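Side-chain contacts in Rab GDP dissociation inhibitor alpha (Naegleria fowleri, PDB 6C87), which probably binds prenylated Rab GTPases in their GDP-bound form, slowing GDP release and keeping them soluble for recycling between membranes: residues F60-G65 against I82-K87; I309-I314 against N375-V380; H352-A355 against Y360-I363; D371-E376 against V392-T397. All coordinates share one frame; numbering follows the deposited sequence.

Overall arrangement
All four contacts gather at the mixed sheet around strand 302-315, which pairs with strands 360-367 and 389-400. Contacts 2 and 3 are buried and aliphatic: contact 2 sets the start of helix 378-384 against the middle strand, while contact 3 folds a loop back onto strand 360-367. Contact 1 is partly buried and mixes an aromatic edge, a leucine and the alkyl part of a lysine. Contact 4, at the surface, sets a carboxylate against a methyl beside a single apolar pair. Contacts 2 and 4 share N375 and E376 and lie closest together, their centres about 9 Å apart; contacts 3 and 4 do not touch, although both reach the same sheet.

Contact 1 (F60-G65 against I82-K87); sequences FEKFRG and IDLIPK
K62 runs out extended as far as CE, with CG anti to its backbone N (chi1 177°), whereas L84 has CG anti to its carbonyl carbon (chi1 -66°) and points its two methyls at the helix. The contact joins the C-terminal part of helix 56-64 to the loop that follows the short strand 82-83, in the GDP dissociation inhibitor fold. The backbones stay well apart, the nearest CA atoms, those of K62 and L84, being 11.1 Å from each other, so side chains alone bridge the distance. The side chains of K62 and L84 pass at a slant, with the lysine CE 4.0 Å from CD1 of the leucine. Only beyond CE does the lysine bend, at chi4, so that its aliphatic part does the touching and not its amine. The other methyl of L84, CD2, approaches F63 at the ring edge, near its plane, and reaches CE2. One face of that same ring is covered from within the helix by K62, whose CG stands 3.8 Å above the F63 plane, offset toward the rim. The two methyls of L84 thus divide between K62 and F63. Y393 of strand 389-400 touches both K62 and L84, and F391 meets the F63 ring with the planes at about 45°, which ties the small cluster to the edge of the mixed sheet. Between the two segments the ring contact closes with F63 CE2 4.2 Å from L84 CD2.

Contact 2 (I309-I314 against N375-V380); sequences IRVICI and NEVKVV
V377 reaches strand 302-315 through a forked side chain that spans two residues, I309 and V311. Its CB points at the strand but remains 5.0 Å from CG2 of V311, so the two methyls carry the contact. The first, CG1, lies opposite the carbonyl carbon of V377 (chi1 -61°) and comes to 4.3 Å from CG2 of I309. The second, CG2, occupies the position between the backbone N and the carbonyl carbon; it meets CG2 of V311 at 3.8 Å, the closest approach here. The two valines lie at a slant to each other. V377, the N-cap residue before helix 378-384, thus packs on one face of the mixed sheet: I309 and V311, two apart on the strand, face it, whereas R310 between them points away. Strand 302-315 is an inner strand, its backbone bonded to strand 360-367 through I309 and V311 and to strand 389-400 through R310. V377 lies between the weakly bonded turn 373-376 and helix 378-384, and its carbonyl O accepts the N-H of V380 at 2.9 Å. T366 touches V377 from strand 360-367, and L381, one turn further on, is the residue of the helix itself that packs on V311 and C313.

Contact 3 (H352-A355 against Y360-I363); sequences HHVA and YIAI
A355 faces I361 broadside: its CB stands level with the bond between CG1 and CD1 of the isoleucine, 4.0 Å from CG1 and also 4.0 Å from CD1. The contact closes the connection between two antiparallel neighbours of the mixed sheet, strands 343-349 and 360-367, a beta-beta connection whose long loop folds back over the beginning of the second strand. Along that strand the side chains alternate, so that the CB of I361 points toward the loop while that of Y360 points away. Isoleucine rotation supplies the flat approach. CG1 projects opposite the carbonyl carbon, and CD1 is then folded round at chi2 -59° instead of running straight on from CA, which lays the CG1-CD1 bond across the alanine methyl. V354 comes to the same isoleucine from a neighbouring position and meets CG1 alone, through both its backbone and its side chain. Its carbonyl O is in van der Waals contact with I361 CG1 at 4.3 Å. The loop is turned at H353, which has positive phi (54°), and it is tied down from outside by N81, whose side chain bonds the carbonyl of H353 and whose backbone bonds V354. T348 of strand 343-349 touches both V354 and I361, and I314 of strand 302-315 packs on I361 as well; the loop covers I361, which is flanked in the sheet by these two residues. The methyl of V354 nearest to it is CG2, 4.4 Å from CG1 of I361.

Contact 4 (D371-E376 against V392-T397); sequences DNPENE and VYILDT
P373 and I394 make the purely apolar part of the contact: CG of the proline ring lies 4.2 Å from CD1 of the isoleucine, where the weakly bonded helical turn 373-376 passes the strand. A second kind of interaction sets a carboxylate against a methyl. E374 and V392 cross at about a right angle, and CG2 of the valine stands above the plane of the carboxylate group, 3.4 Å from CD and 3.7 Å from each of OE1 and OE2. The glutamate CG adds an aliphatic touch to the same methyl at 3.7 Å. At chi1 177° CG2 of V392 lies anti to the carbonyl carbon and faces the carboxylate; CG1 only grazes E374 CG at 4.2 Å. In the fold, the contact sets the beginning of this turn over strand 389-400 of the mixed sheet, at the protein surface; V392 and I394 face the turn, while Y393 points elsewhere and its backbone pairs with R310. Electrostatic contributions come from outside the two segments. E374 OE1 has a long, weak ion pair with K390 on the same strand, whereas E376 forms a salt bridge with R339 and hydrogen bonds to S370 and E369.

Contact 1 (F60-G65 against I82-K87)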
loop_
_atom_site.group_PDB
_atom_site.type_symbol
_atom_site.label_atom_id
_atom_site.label_comp_id
_atom_site.label_asym_id
_atom_site.label_seq_id
_atom_site.Cartn_x
_atom_site.Cartn_y
_atom_site.Cartn_z
ATOM N N PHE A 60 -23.232 -11.373 -42.135
ATOM C CA PHE A 60 -23.235 -11.651 -43.568
ATOM C C PHE A 60 -22.851 -10.423 -44.389
ATOM O O PHE A 60 -22.164 -10.553 -45.408
ATOM C CB PHE A 60 -24.595 -12.194 -44.002
ATOM C CG PHE A 60 -24.681 -13.693 -43.949
ATOM C CD1 PHE A 60 -24.735 -14.357 -42.729
ATOM C CD2 PHE A 60 -24.679 -14.442 -45.116
ATOM C CE1 PHE A 60 -24.802 -15.740 -42.679
ATOM C CE2 PHE A 60 -24.747 -15.830 -45.075
ATOM C CZ PHE A 60 -24.809 -16.480 -43.855
ATOM N N GLU A 61 -23.288 -9.224 -43.984
ATOM C CA GLU A 61 -22.827 -8.031 -44.694
ATOM C C GLU A 61 -21.317 -7.867 -44.548
ATOM O O GLU A 61 -20.612 -7.619 -45.531
ATOM C CB GLU A 61 -23.564 -6.783 -44.205
ATOM N N LYS A 62 -20.793 -8.083 -43.339
ATOM C CA LYS A 62 -19.370 -7.865 -43.105
ATOM C C LYS A 62 -18.511 -8.905 -43.820
ATOM O O LYS A 62 -17.479 -8.560 -44.406
ATOM C CB LYS A 62 -19.085 -7.862 -41.599
ATOM C CG LYS A 62 -17.615 -7.705 -41.223
ATOM C CD LYS A 62 -17.433 -7.543 -39.724
ATOM C CE LYS A 62 -15.973 -7.313 -39.342
ATOM N NZ LYS A 62 -15.471 -5.977 -39.753
ATOM N N PHE A 63 -18.905 -10.180 -43.784
ATOM C CA PHE A 63 -18.036 -11.252 -44.257
ATOM C C PHE A 63 -18.420 -11.829 -45.612
ATOM O O PHE A 63 -17.649 -12.625 -46.158
ATOM C CB PHE A 63 -17.984 -12.378 -43.226
ATOM C CG PHE A 63 -17.310 -11.983 -41.958
ATOM C CD1 PHE A 63 -15.924 -11.978 -41.875
ATOM C CD2 PHE A 63 -18.053 -11.575 -40.855
ATOM C CE1 PHE A 63 -15.283 -11.595 -40.705
ATOM C CE2 PHE A 63 -17.422 -11.193 -39.681
ATOM C CZ PHE A 63 -16.032 -11.203 -39.607
ATOM N N ARG A 64 -19.587 -11.480 -46.163
ATOM C CA ARG A 64 -20.000 -12.092 -47.421
ATOM C C ARG A 64 -20.330 -11.072 -48.503
ATOM O O ARG A 64 -20.202 -11.381 -49.693
ATOM C CB ARG A 64 -21.198 -13.017 -47.192
ATOM C CG ARG A 64 -20.921 -14.122 -46.195
ATOM C CD ARG A 64 -20.076 -15.239 -46.802
ATOM N NE ARG A 64 -20.328 -16.495 -46.110
ATOM C CZ ARG A 64 -19.525 -16.974 -45.168
ATOM N NH1 ARG A 64 -18.423 -16.304 -44.846
ATOM N NH2 ARG A 64 -19.808 -18.116 -44.559
ATOM N N GLY A 65 -20.746 -9.874 -48.126
ATOM C CA GLY A 65 -21.095 -8.856 -49.100
ATOM C C GLY A 65 -22.338 -8.066 -48.729
ATOM O O GLY A 65 -23.138 -8.460 -47.880
ATOM N N ILE A 82 -23.266 -11.662 -31.734
ATOM C CA ILE A 82 -21.972 -12.293 -31.960
ATOM C C ILE A 82 -20.874 -11.287 -31.632
ATOM O O ILE A 82 -20.671 -10.309 -32.357
ATOM C CB ILE A 82 -21.845 -12.811 -33.397
ATOM C CG1 ILE A 82 -22.870 -13.918 -33.652
ATOM C CG2 ILE A 82 -20.440 -13.314 -33.650
ATOM C CD1 ILE A 82 -23.060 -14.269 -35.113
ATOM N N ASP A 83 -20.162 -11.533 -30.534
ATOM C CA ASP A 83 -18.997 -10.737 -30.174
ATOM C C ASP A 83 -17.829 -11.151 -31.057
ATOM O O ASP A 83 -17.403 -12.311 -31.029
ATOM C CB ASP A 83 -18.660 -10.946 -28.699
ATOM C CG ASP A 83 -19.746 -10.439 -27.775
ATOM O OD1 ASP A 83 -20.305 -9.351 -28.039
ATOM O OD2 ASP A 83 -20.050 -11.142 -26.791
ATOM N N LEU A 84 -17.302 -10.205 -31.836
ATOM C CA LEU A 84 -16.217 -10.531 -32.759
ATOM C C LEU A 84 -14.936 -10.899 -32.023
ATOM O O LEU A 84 -14.100 -11.632 -32.568
ATOM C CB LEU A 84 -15.977 -9.368 -33.710
ATOM C CG LEU A 84 -17.131 -9.068 -34.669
ATOM C CD1 LEU A 84 -16.842 -7.813 -35.487
ATOM C CD2 LEU A 84 -17.348 -10.256 -35.569
ATOM N N ILE A 85 -14.754 -10.399 -30.804
ATOM C CA ILE A 85 -13.601 -10.766 -29.984
ATOM C C ILE A 85 -14.101 -11.249 -28.626
ATOM O O ILE A 85 -14.092 -10.492 -27.644
ATOM C CB ILE A 85 -12.611 -9.600 -29.859
ATOM C CG1 ILE A 85 -12.193 -9.116 -31.255
ATOM C CG2 ILE A 85 -11.397 -10.041 -29.052
ATOM C CD1 ILE A 85 -11.192 -7.961 -31.272
ATOM N N PRO A 86 -14.549 -12.494 -28.522
ATOM C CA PRO A 86 -15.134 -12.968 -27.263
ATOM C C PRO A 86 -14.075 -13.406 -26.261
ATOM O O PRO A 86 -13.093 -14.073 -26.606
ATOM C CB PRO A 86 -15.980 -14.160 -27.712
ATOM C CG PRO A 86 -15.198 -14.706 -28.872
ATOM C CD PRO A 86 -14.620 -13.514 -29.582
ATOM N N LYS A 87 -14.295 -13.037 -24.998
ATOM C CA LYS A 87 -13.418 -13.435 -23.905
ATOM C C LYS A 87 -14.260 -13.699 -22.664
ATOM O O LYS A 87 -15.256 -13.012 -22.414
ATOM C CB LYS A 87 -12.353 -12.365 -23.594
ATOM C CG LYS A 87 -11.338 -12.103 -24.705
ATOM C CD LYS A 87 -10.526 -10.833 -24.406
ATOM C CE LYS A 87 -9.456 -10.553 -25.467
ATOM N NZ LYS A 87 -8.195 -11.332 -25.261
#

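Contact 2 (I309-I314 against N375-V380)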
loop_
_atom_site.group_PDB
_atom_site.type_symbol
_atom_site.label_atom_id
_atom_site.label_comp_id
_atom_site.label_asym_id
_atom_site.label_seq_id
_atom_site.Cartn_x
_atom_site.Cartn_y
_atom_site.Cartn_z
ATOM N N ILE A 309 -5.882 -14.477 -35.995
ATOM C CA ILE A 309 -7.011 -15.035 -36.727
ATOM C C ILE A 309 -8.068 -15.456 -35.723
ATOM O O ILE A 309 -7.757 -16.059 -34.686
ATOM C CB ILE A 309 -6.594 -16.224 -37.611
ATOM C CG1 ILE A 309 -7.830 -16.844 -38.279
ATOM C CG2 ILE A 309 -5.870 -17.286 -36.805
ATOM C CD1 ILE A 309 -7.508 -17.837 -39.395
ATOM N N ARG A 310 -9.310 -15.093 -36.005
ATOM C CA ARG A 310 -10.461 -15.612 -35.286
ATOM C C ARG A 310 -11.399 -16.214 -36.318
ATOM O O ARG A 310 -11.736 -15.555 -37.309
ATOM C CB ARG A 310 -11.144 -14.524 -34.461
ATOM C CG ARG A 310 -10.300 -14.083 -33.276
ATOM C CD ARG A 310 -10.945 -12.953 -32.534
ATOM N NE ARG A 310 -10.118 -12.523 -31.419
ATOM C CZ ARG A 310 -9.223 -11.543 -31.482
ATOM N NH1 ARG A 310 -9.044 -10.885 -32.618
ATOM N NH2 ARG A 310 -8.511 -11.231 -30.402
ATOM N N VAL A 311 -11.736 -17.488 -36.135
ATOM C CA VAL A 311 -12.684 -18.186 -36.998
ATOM C C VAL A 311 -13.960 -18.407 -36.207
ATOM O O VAL A 311 -13.983 -19.177 -35.236
ATOM C CB VAL A 311 -12.122 -19.513 -37.524
ATOM C CG1 VAL A 311 -13.139 -20.152 -38.442
ATOM C CG2 VAL A 311 -10.821 -19.273 -38.267
ATOM N N ILE A 312 -15.030 -17.778 -36.665
ATOM C CA ILE A 312 -16.299 -17.746 -35.955
ATOM C C ILE A 312 -17.198 -18.797 -36.590
ATOM O O ILE A 312 -17.435 -18.773 -37.806
ATOM C CB ILE A 312 -16.904 -16.332 -35.996
ATOM C CG1 ILE A 312 -15.882 -15.344 -35.415
ATOM C CG2 ILE A 312 -18.205 -16.255 -35.229
ATOM C CD1 ILE A 312 -16.178 -13.882 -35.688
ATOM N N CYS A 313 -17.645 -19.756 -35.775
ATOM C CA CYS A 313 -18.372 -20.930 -36.246
ATOM C C CYS A 313 -19.738 -21.020 -35.589
ATOM O O CYS A 313 -19.848 -20.952 -34.358
ATOM C CB CYS A 313 -17.590 -22.216 -35.967
ATOM S SG CYS A 313 -15.890 -22.181 -36.535
ATOM N N ILE A 314 -20.772 -21.172 -36.410
ATOM C CA ILE A 314 -22.115 -21.458 -35.931
ATOM C C ILE A 314 -22.342 -22.962 -35.989
ATOM O O ILE A 314 -22.233 -23.581 -37.058
ATOM C CB ILE A 314 -23.176 -20.708 -36.743
ATOM C CG1 ILE A 314 -22.912 -19.201 -36.635
ATOM C CG2 ILE A 314 -24.567 -21.099 -36.241
ATOM C CD1 ILE A 314 -23.845 -18.336 -37.453
ATOM N N ASN A 375 -5.358 -22.635 -41.974
ATOM C CA ASN A 375 -4.865 -23.987 -41.761
ATOM C C ASN A 375 -4.254 -24.154 -40.377
ATOM O O ASN A 375 -4.196 -25.279 -39.864
ATOM C CB ASN A 375 -3.866 -24.355 -42.860
ATOM C CG ASN A 375 -3.359 -25.770 -42.734
ATOM O OD1 ASN A 375 -2.222 -26.001 -42.323
ATOM N ND2 ASN A 375 -4.204 -26.734 -43.091
ATOM N N GLU A 376 -3.782 -23.062 -39.765
ATOM C CA GLU A 376 -3.204 -23.170 -38.430
ATOM C C GLU A 376 -4.240 -23.616 -37.400
ATOM O O GLU A 376 -3.881 -24.275 -36.422
ATOM C CB GLU A 376 -2.559 -21.845 -38.013
ATOM C CG GLU A 376 -1.336 -21.453 -38.829
ATOM C CD GLU A 376 -0.788 -20.068 -38.466
ATOM O OE1 GLU A 376 -0.623 -19.770 -37.261
ATOM O OE2 GLU A 376 -0.534 -19.266 -39.395
ATOM N N VAL A 377 -5.519 -23.275 -37.595
ATOM C CA VAL A 377 -6.575 -23.671 -36.665
ATOM C C VAL A 377 -7.349 -24.889 -37.155
ATOM O O VAL A 377 -8.380 -25.235 -36.569
ATOM C CB VAL A 377 -7.549 -22.510 -36.368
ATOM C CG1 VAL A 377 -6.821 -21.331 -35.736
ATOM C CG2 VAL A 377 -8.295 -22.088 -37.626
ATOM N N LYS A 378 -6.881 -25.553 -38.214
ATOM C CA LYS A 378 -7.629 -26.692 -38.739
ATOM C C LYS A 378 -7.765 -27.798 -37.698
ATOM O O LYS A 378 -8.780 -28.503 -37.670
ATOM C CB LYS A 378 -6.964 -27.232 -40.006
ATOM C CG LYS A 378 -7.726 -28.371 -40.645
ATOM C CD LYS A 378 -7.089 -28.812 -41.950
ATOM C CE LYS A 378 -7.908 -29.917 -42.611
ATOM N NZ LYS A 378 -7.798 -31.207 -41.883
ATOM N N VAL A 379 -6.764 -27.957 -36.829
ATOM C CA VAL A 379 -6.843 -28.975 -35.787
ATOM C C VAL A 379 -8.051 -28.731 -34.897
ATOM O O VAL A 379 -8.692 -29.681 -34.435
ATOM C CB VAL A 379 -5.533 -29.015 -34.967
ATOM C CG1 VAL A 379 -5.261 -27.667 -34.301
ATOM C CG2 VAL A 379 -5.572 -30.132 -33.931
ATOM N N VAL A 380 -8.398 -27.464 -34.657
ATOM C CA VAL A 380 -9.555 -27.163 -33.825
ATOM C C VAL A 380 -10.842 -27.284 -34.632
ATOM O O VAL A 380 -11.821 -27.886 -34.178
ATOM C CB VAL A 380 -9.419 -25.764 -33.197
ATOM C CG1 VAL A 380 -10.618 -25.475 -32.323
ATOM C CG2 VAL A 380 -8.129 -25.644 -32.412
#

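Contact 3 (H352-A355 against Y360-I363)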
loop_
_atom_site.group_PDB
_atom_site.type_symbol
_atom_site.label_atom_id
_atom_site.label_comp_id
_atom_site.label_asym_id
_atom_site.label_seq_id
_atom_site.Cartn_x
_atom_site.Cartn_y
_atom_site.Cartn_z
ATOM N N HIS A 352 -26.505 -17.929 -23.072
ATOM C CA HIS A 352 -26.120 -16.554 -22.802
ATOM C C HIS A 352 -26.857 -15.569 -23.702
ATOM O O HIS A 352 -26.516 -14.382 -23.719
ATOM C CB HIS A 352 -24.606 -16.397 -22.942
ATOM C CG HIS A 352 -23.836 -17.012 -21.812
ATOM N ND1 HIS A 352 -23.359 -18.307 -21.849
ATOM C CD2 HIS A 352 -23.511 -16.527 -20.588
ATOM C CE1 HIS A 352 -22.737 -18.577 -20.714
ATOM N NE2 HIS A 352 -22.821 -17.516 -19.929
ATOM N N HIS A 353 -27.888 -16.037 -24.417
ATOM C CA HIS A 353 -28.684 -15.222 -25.338
ATOM C C HIS A 353 -27.811 -14.517 -26.371
ATOM O O HIS A 353 -27.986 -13.331 -26.660
ATOM C CB HIS A 353 -29.552 -14.211 -24.596
ATOM C CG HIS A 353 -30.727 -14.827 -23.916
ATOM N ND1 HIS A 353 -30.758 -15.068 -22.562
ATOM C CD2 HIS A 353 -31.888 -15.310 -24.415
ATOM C CE1 HIS A 353 -31.908 -15.640 -22.248
ATOM N NE2 HIS A 353 -32.607 -15.805 -23.356
ATOM N N VAL A 354 -26.841 -15.246 -26.913
ATOM C CA VAL A 354 -26.060 -14.767 -28.046
ATOM C C VAL A 354 -26.381 -15.510 -29.340
ATOM O O VAL A 354 -25.876 -15.116 -30.405
ATOM C CB VAL A 354 -24.547 -14.806 -27.743
ATOM C CG1 VAL A 354 -24.258 -13.940 -26.516
ATOM C CG2 VAL A 354 -24.069 -16.247 -27.511
ATOM N N ALA A 355 -27.196 -16.560 -29.289
ATOM C CA ALA A 355 -27.550 -17.328 -30.471
ATOM C C ALA A 355 -28.966 -17.837 -30.300
ATOM O O ALA A 355 -29.440 -17.988 -29.167
ATOM C CB ALA A 355 -26.581 -18.497 -30.688
ATOM N N TYR A 360 -25.055 -22.663 -31.475
ATOM C CA TYR A 360 -23.853 -22.473 -30.682
ATOM C C TYR A 360 -22.885 -21.612 -31.482
ATOM O O TYR A 360 -22.775 -21.756 -32.705
ATOM C CB TYR A 360 -23.197 -23.830 -30.326
ATOM C CG TYR A 360 -24.120 -24.842 -29.648
ATOM C CD1 TYR A 360 -25.111 -25.505 -30.376
ATOM C CD2 TYR A 360 -23.981 -25.161 -28.291
ATOM C CE1 TYR A 360 -25.955 -26.427 -29.776
ATOM C CE2 TYR A 360 -24.828 -26.099 -27.680
ATOM C CZ TYR A 360 -25.810 -26.727 -28.441
ATOM O OH TYR A 360 -26.659 -27.656 -27.880
ATOM N N ILE A 361 -22.207 -20.699 -30.794
ATOM C CA ILE A 361 -21.137 -19.898 -31.371
ATOM C C ILE A 361 -19.832 -20.427 -30.799
ATOM O O ILE A 361 -19.627 -20.398 -29.579
ATOM C CB ILE A 361 -21.281 -18.404 -31.047
ATOM C CG1 ILE A 361 -22.701 -17.897 -31.298
ATOM C CG2 ILE A 361 -20.269 -17.616 -31.860
ATOM C CD1 ILE A 361 -23.180 -18.069 -32.719
ATOM N N ALA A 362 -18.976 -20.958 -31.661
ATOM C CA ALA A 362 -17.646 -21.410 -31.268
ATOM C C ALA A 362 -16.643 -20.574 -32.040
ATOM O O ALA A 362 -16.670 -20.542 -33.276
ATOM C CB ALA A 362 -17.444 -22.905 -31.532
ATOM N N ILE A 363 -15.805 -19.845 -31.318
ATOM C CA ILE A 363 -14.862 -18.930 -31.937
ATOM C C ILE A 363 -13.457 -19.420 -31.626
ATOM O O ILE A 363 -13.104 -19.620 -30.458
ATOM C CB ILE A 363 -15.101 -17.483 -31.479
ATOM C CG1 ILE A 363 -16.539 -17.094 -31.867
ATOM C CG2 ILE A 363 -14.087 -16.541 -32.130
ATOM C CD1 ILE A 363 -16.892 -15.637 -31.726
#

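Contact 4 (D371-E376 against V392-T397)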
loop_
_atom_site.group_PDB
_atom_site.type_symbol
_atom_site.label_atom_id
_atom_site.label_comp_id
_atom_site.label_asym_id
_atom_site.label_seq_id
_atom_site.Cartn_x
_atom_site.Cartn_y
_atom_site.Cartn_z
ATOM N N ASP A 371 1.721 -18.189 -43.445
ATOM C CA ASP A 371 1.060 -17.591 -44.599
ATOM C C ASP A 371 -0.336 -18.149 -44.845
ATOM O O ASP A 371 -1.069 -17.593 -45.670
ATOM C CB ASP A 371 1.913 -17.800 -45.852
ATOM C CG ASP A 371 2.280 -19.265 -46.071
ATOM O OD1 ASP A 371 2.861 -19.878 -45.146
ATOM O OD2 ASP A 371 1.986 -19.808 -47.160
ATOM N N ASN A 372 -0.721 -19.234 -44.165
ATOM C CA ASN A 372 -2.049 -19.824 -44.295
ATOM C C ASN A 372 -2.681 -19.852 -42.906
ATOM O O ASN A 372 -2.678 -20.890 -42.227
ATOM C CB ASN A 372 -1.988 -21.219 -44.915
ATOM C CG ASN A 372 -3.351 -21.727 -45.338
ATOM O OD1 ASN A 372 -4.377 -21.104 -45.057
ATOM N ND2 ASN A 372 -3.371 -22.870 -46.014
ATOM N N PRO A 373 -3.239 -18.725 -42.454
ATOM C CA PRO A 373 -3.779 -18.677 -41.083
ATOM C C PRO A 373 -4.901 -19.665 -40.832
ATOM O O PRO A 373 -4.963 -20.259 -39.748
ATOM C CB PRO A 373 -4.263 -17.226 -40.953
ATOM C CG PRO A 373 -3.534 -16.474 -42.031
ATOM C CD PRO A 373 -3.367 -17.438 -43.155
ATOM N N GLU A 374 -5.783 -19.871 -41.813
ATOM C CA GLU A 374 -6.906 -20.787 -41.626
ATOM C C GLU A 374 -6.430 -22.200 -41.320
ATOM O O GLU A 374 -7.027 -22.905 -40.498
ATOM C CB GLU A 374 -7.775 -20.788 -42.879
ATOM C CG GLU A 374 -8.934 -19.837 -42.841
ATOM C CD GLU A 374 -9.836 -19.982 -44.046
ATOM O OE1 GLU A 374 -10.689 -20.899 -44.053
ATOM O OE2 GLU A 374 -9.693 -19.164 -44.983
ATOM N N ASN A 375 -5.358 -22.635 -41.974
ATOM C CA ASN A 375 -4.865 -23.987 -41.761
ATOM C C ASN A 375 -4.254 -24.154 -40.377
ATOM O O ASN A 375 -4.196 -25.279 -39.864
ATOM C CB ASN A 375 -3.866 -24.355 -42.860
ATOM C CG ASN A 375 -3.359 -25.770 -42.734
ATOM O OD1 ASN A 375 -2.222 -26.001 -42.323
ATOM N ND2 ASN A 375 -4.204 -26.734 -43.091
ATOM N N GLU A 376 -3.782 -23.062 -39.765
ATOM C CA GLU A 376 -3.204 -23.170 -38.430
ATOM C C GLU A 376 -4.240 -23.616 -37.400
ATOM O O GLU A 376 -3.881 -24.275 -36.422
ATOM C CB GLU A 376 -2.559 -21.845 -38.013
ATOM C CG GLU A 376 -1.336 -21.453 -38.829
ATOM C CD GLU A 376 -0.788 -20.068 -38.466
ATOM O OE1 GLU A 376 -0.623 -19.770 -37.261
ATOM O OE2 GLU A 376 -0.534 -19.266 -39.395
ATOM N N VAL A 392 -14.121 -16.105 -41.356
ATOM C CA VAL A 392 -12.704 -15.879 -41.083
ATOM C C VAL A 392 -12.481 -14.400 -40.789
ATOM O O VAL A 392 -12.732 -13.540 -41.639
ATOM C CB VAL A 392 -11.823 -16.340 -42.252
ATOM C CG1 VAL A 392 -10.372 -16.017 -41.955
ATOM C CG2 VAL A 392 -11.982 -17.830 -42.462
ATOM N N TYR A 393 -11.982 -14.110 -39.592
ATOM C CA TYR A 393 -11.815 -12.743 -39.103
ATOM C C TYR A 393 -10.357 -12.561 -38.680
ATOM O O TYR A 393 -9.963 -12.970 -37.583
ATOM C CB TYR A 393 -12.779 -12.474 -37.951
ATOM C CG TYR A 393 -12.814 -11.045 -37.463
ATOM C CD1 TYR A 393 -12.837 -9.978 -38.355
ATOM C CD2 TYR A 393 -12.828 -10.763 -36.106
ATOM C CE1 TYR A 393 -12.874 -8.671 -37.902
ATOM C CE2 TYR A 393 -12.874 -9.463 -35.643
ATOM C CZ TYR A 393 -12.891 -8.419 -36.543
ATOM O OH TYR A 393 -12.927 -7.122 -36.070
ATOM N N ILE A 394 -9.557 -11.949 -39.547
ATOM C CA ILE A 394 -8.135 -11.726 -39.305
ATOM C C ILE A 394 -7.906 -10.245 -39.024
ATOM O O ILE A 394 -8.400 -9.377 -39.759
ATOM C CB ILE A 394 -7.298 -12.204 -40.501
ATOM C CG1 ILE A 394 -7.633 -13.665 -40.803
ATOM C CG2 ILE A 394 -5.816 -12.031 -40.210
ATOM C CD1 ILE A 394 -7.066 -14.167 -42.105
ATOM N N LEU A 395 -7.146 -9.955 -37.966
ATOM C CA LEU A 395 -6.891 -8.587 -37.536
ATOM C C LEU A 395 -5.409 -8.375 -37.275
ATOM O O LEU A 395 -4.726 -9.260 -36.756
ATOM C CB LEU A 395 -7.665 -8.256 -36.261
ATOM C CG LEU A 395 -9.186 -8.166 -36.343
ATOM C CD1 LEU A 395 -9.761 -7.961 -34.948
ATOM C CD2 LEU A 395 -9.606 -7.037 -37.283
ATOM N N ASP A 396 -4.932 -7.182 -37.606
ATOM C CA ASP A 396 -3.605 -6.754 -37.202
ATOM C C ASP A 396 -3.642 -6.273 -35.754
ATOM O O ASP A 396 -4.620 -5.659 -35.310
ATOM C CB ASP A 396 -3.118 -5.631 -38.119
ATOM C CG ASP A 396 -2.882 -6.097 -39.552
ATOM O OD1 ASP A 396 -2.246 -7.151 -39.758
ATOM O OD2 ASP A 396 -3.340 -5.406 -40.480
ATOM N N THR A 397 -2.567 -6.540 -35.023
ATOM C CA THR A 397 -2.449 -6.120 -33.635
ATOM C C THR A 397 -1.374 -5.046 -33.513
ATOM O O THR A 397 -0.399 -5.021 -34.277
ATOM C CB THR A 397 -2.131 -7.313 -32.723
ATOM O OG1 THR A 397 -0.914 -7.941 -33.137
ATOM C CG2 THR A 397 -3.237 -8.333 -32.818
#